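Side-chain contact in dextranase (Pseudarthrobacter oxydans, PDB 6NZS), which hydrolyses internal alpha-1,6-glucosidic linkages of dextran as an endo-acting enzyme of glycoside hydrolase family 49: residues A[196-199]-A[200-204]. Sequence-based numbering, arbitrary orientation.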
ATOM      1  N   GLY A 196     -27.938   0.057  -6.284  1.00 17.41           N
ATOM      2  CA  GLY A 196     -28.788  -0.106  -5.116  1.00 18.12           C
ATOM      3  C   GLY A 196     -28.298   0.656  -3.905  1.00 15.49           C
ATOM      4  O   GLY A 196     -27.870   1.814  -3.990  1.00 16.77           O
ATOM      5  N   GLU A 197     -28.351  -0.014  -2.754  1.00 17.24           N
ATOM      6  CA  GLU A 197     -28.028   0.641  -1.497  1.00 15.16           C
ATOM      7  C   GLU A 197     -26.557   1.024  -1.420  1.00 16.55           C
ATOM      8  O   GLU A 197     -26.218   2.037  -0.800  1.00 16.54           O
ATOM      9  CB  GLU A 197     -28.404  -0.260  -0.322  1.00 22.29           C
ATOM     10  CG  GLU A 197     -29.899  -0.473  -0.185  1.00 29.76           C
ATOM     11  CD  GLU A 197     -30.280  -1.064   1.155  1.00 36.37           C
ATOM     12  OE1 GLU A 197     -29.588  -1.998   1.612  1.00 44.00           O
ATOM     13  OE2 GLU A 197     -31.272  -0.592   1.746  1.00 41.57           O
ATOM     14  N   GLN A 198     -25.675   0.233  -2.033  1.00 16.43           N
ATOM     15  CA  GLN A 198     -24.261   0.597  -2.036  1.00 14.55           C
ATOM     16  C   GLN A 198     -24.033   1.877  -2.827  1.00 13.21           C
ATOM     17  O   GLN A 198     -23.300   2.768  -2.381  1.00 13.85           O
ATOM     18  CB  GLN A 198     -23.413  -0.550  -2.599  1.00 17.07           C
ATOM     19  CG  GLN A 198     -23.337  -1.784  -1.701  1.00 20.78           C
ATOM     20  CD  GLN A 198     -22.406  -1.610  -0.505  1.00 26.01           C
ATOM     21  OE1 GLN A 198     -22.104  -0.492  -0.082  1.00 23.87           O
ATOM     22  NE2 GLN A 198     -21.956  -2.729   0.055  1.00 29.86           N
ATOM     23  N   LYS A 199     -24.662   1.992  -3.998  1.00 12.55           N
ATOM     24  CA  LYS A 199     -24.572   3.231  -4.755  1.00 12.83           C
ATOM     25  C   LYS A 199     -25.108   4.409  -3.949  1.00 13.31           C
ATOM     26  O   LYS A 199     -24.501   5.484  -3.930  1.00 14.24           O
ATOM     27  CB  LYS A 199     -25.311   3.094  -6.082  1.00 15.19           C
ATOM     28  CG  LYS A 199     -25.164   4.321  -6.963  1.00 18.28           C
ATOM     29  CD  LYS A 199     -25.956   4.208  -8.255  1.00 20.43           C
ATOM     30  CE  LYS A 199     -25.774   5.469  -9.089  1.00 28.62           C
ATOM     31  NZ  LYS A 199     -26.459   5.385 -10.410  1.00 34.67           N
ATOM     32  N   GLU A 200     -26.234   4.225  -3.256  1.00 13.31           N
ATOM     33  CA  GLU A 200     -26.777   5.324  -2.460  1.00 14.47           C
ATOM     34  C   GLU A 200     -25.808   5.751  -1.363  1.00 15.06           C
ATOM     35  O   GLU A 200     -25.696   6.943  -1.046  1.00 14.99           O
ATOM     36  CB  GLU A 200     -28.126   4.923  -1.861  1.00 18.16           C
ATOM     37  CG  GLU A 200     -28.794   6.041  -1.071  1.00 23.23           C
ATOM     38  CD  GLU A 200     -30.168   5.663  -0.546  1.00 31.06           C
ATOM     39  OE1 GLU A 200     -30.894   4.917  -1.235  1.00 37.92           O
ATOM     40  OE2 GLU A 200     -30.520   6.119   0.560  1.00 37.91           O
ATOM     41  N   ARG A 201     -25.102   4.790  -0.761  1.00 12.73           N
ATOM     42  CA  ARG A 201     -24.169   5.125   0.305  1.00 12.50           C
ATOM     43  C   ARG A 201     -22.916   5.802  -0.233  1.00 10.97           C
ATOM     44  O   ARG A 201     -22.348   6.670   0.439  1.00 12.92           O
ATOM     45  CB  ARG A 201     -23.776   3.855   1.075  1.00 13.59           C
ATOM     46  CG  ARG A 201     -22.813   4.099   2.234  1.00 13.67           C
ATOM     47  CD  ARG A 201     -22.574   2.853   3.074  1.00 13.91           C
ATOM     48  NE  ARG A 201     -21.904   1.797   2.318  1.00 15.73           N
ATOM     49  CZ  ARG A 201     -20.584   1.609   2.286  1.00 16.50           C
ATOM     50  NH1 ARG A 201     -19.775   2.405   2.966  1.00 14.65           N
ATOM     51  NH2 ARG A 201     -20.076   0.614   1.569  1.00 16.77           N
ATOM     52  N   LEU A 202     -22.474   5.420  -1.434  1.00 11.95           N
ATOM     53  CA  LEU A 202     -21.135   5.750  -1.913  1.00  9.65           C
ATOM     54  C   LEU A 202     -21.102   6.785  -3.026  1.00 12.26           C
ATOM     55  O   LEU A 202     -20.013   7.279  -3.353  1.00 12.28           O
ATOM     56  CB  LEU A 202     -20.422   4.474  -2.392  1.00 11.11           C
ATOM     57  CG  LEU A 202     -20.227   3.437  -1.286  1.00 11.39           C
ATOM     58  CD1 LEU A 202     -19.797   2.102  -1.891  1.00 12.77           C
ATOM     59  CD2 LEU A 202     -19.206   3.912  -0.278  1.00 12.53           C
ATOM     60  N   VAL A 203     -22.240   7.127  -3.620  1.00 12.05           N
ATOM     61  CA  VAL A 203     -22.291   8.109  -4.700  1.00 12.49           C
ATOM     62  C   VAL A 203     -23.327   9.166  -4.338  1.00 13.57           C
ATOM     63  O   VAL A 203     -24.526   8.858  -4.287  1.00 14.31           O
ATOM     64  CB  VAL A 203     -22.645   7.456  -6.045  1.00 12.69           C
ATOM     65  CG1 VAL A 203     -22.682   8.515  -7.148  1.00 15.35           C
ATOM     66  CG2 VAL A 203     -21.642   6.352  -6.393  1.00 13.31           C
ATOM     67  N   PRO A 204     -22.929  10.414  -4.118  1.00 13.75           N
ATOM     68  CA  PRO A 204     -23.902  11.422  -3.688  1.00 13.72           C
ATOM     69  C   PRO A 204     -24.827  11.830  -4.820  1.00 16.58           C
ATOM     70  O   PRO A 204     -24.477  11.779  -6.002  1.00 17.82           O
ATOM     71  CB  PRO A 204     -23.026  12.595  -3.230  1.00 16.86           C
ATOM     72  CG  PRO A 204     -21.722  12.418  -3.902  1.00 15.96           C
ATOM     73  CD  PRO A 204     -21.568  10.964  -4.267  1.00 12.74           C
TER
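Gln198 and Arg201 project side by side from one turn of the short alpha-helix 196-202, which follows the long strand 176-192 and packs on the flank of the parallel beta-helix of this family 49 enzyme. The bend at chi2 (-76°) turns the Gln198 amide alongside the Arg201 chain, and OE1 offers a lone pair in its carbonyl plane to Arg201 NH2 at 2.8 Å. The same oxygen, a neutral acceptor suited to an exposed glutamine, takes a weak second bond from Arg201 NE, at 3.3 Å, although the amide and guanidinium planes stand 57° apart. Arginine suits the site because its several N-H groups point in different directions: NH2 also forms a salt bridge with Glu356, while NH1 bridges to Asp328, tying the helix to the solenoid strands. Leu202 CD2 lies 3.5 Å above one face of the Arg201 guanidinium, offset toward its rim. Apolar Leu202 fits this buried side; it and Val203 both meet Leu194, as does Lys199, whose CG is 4.1 Å from Val203 CG2 before its extended chain runs on. Val203 also packs on Tyr255.

The looser, solvent side belongs mainly to Glu197 and Glu200, whose charges suit exposure; Glu197 OE2 remains 6.3 Å from Glu200 OE1, a spacing that would ease repulsion. Gly196 has a positive phi (58°), which glycine adopts easily, and its carbonyl oxygen accepts a hydrogen bond from Glu200 N.

Val203 leaves helical geometry, yet Val203 N donates a hydrogen bond to Lys199 O (2.8 Å), and Val203 CB lies 3.4 Å from Lys199 O.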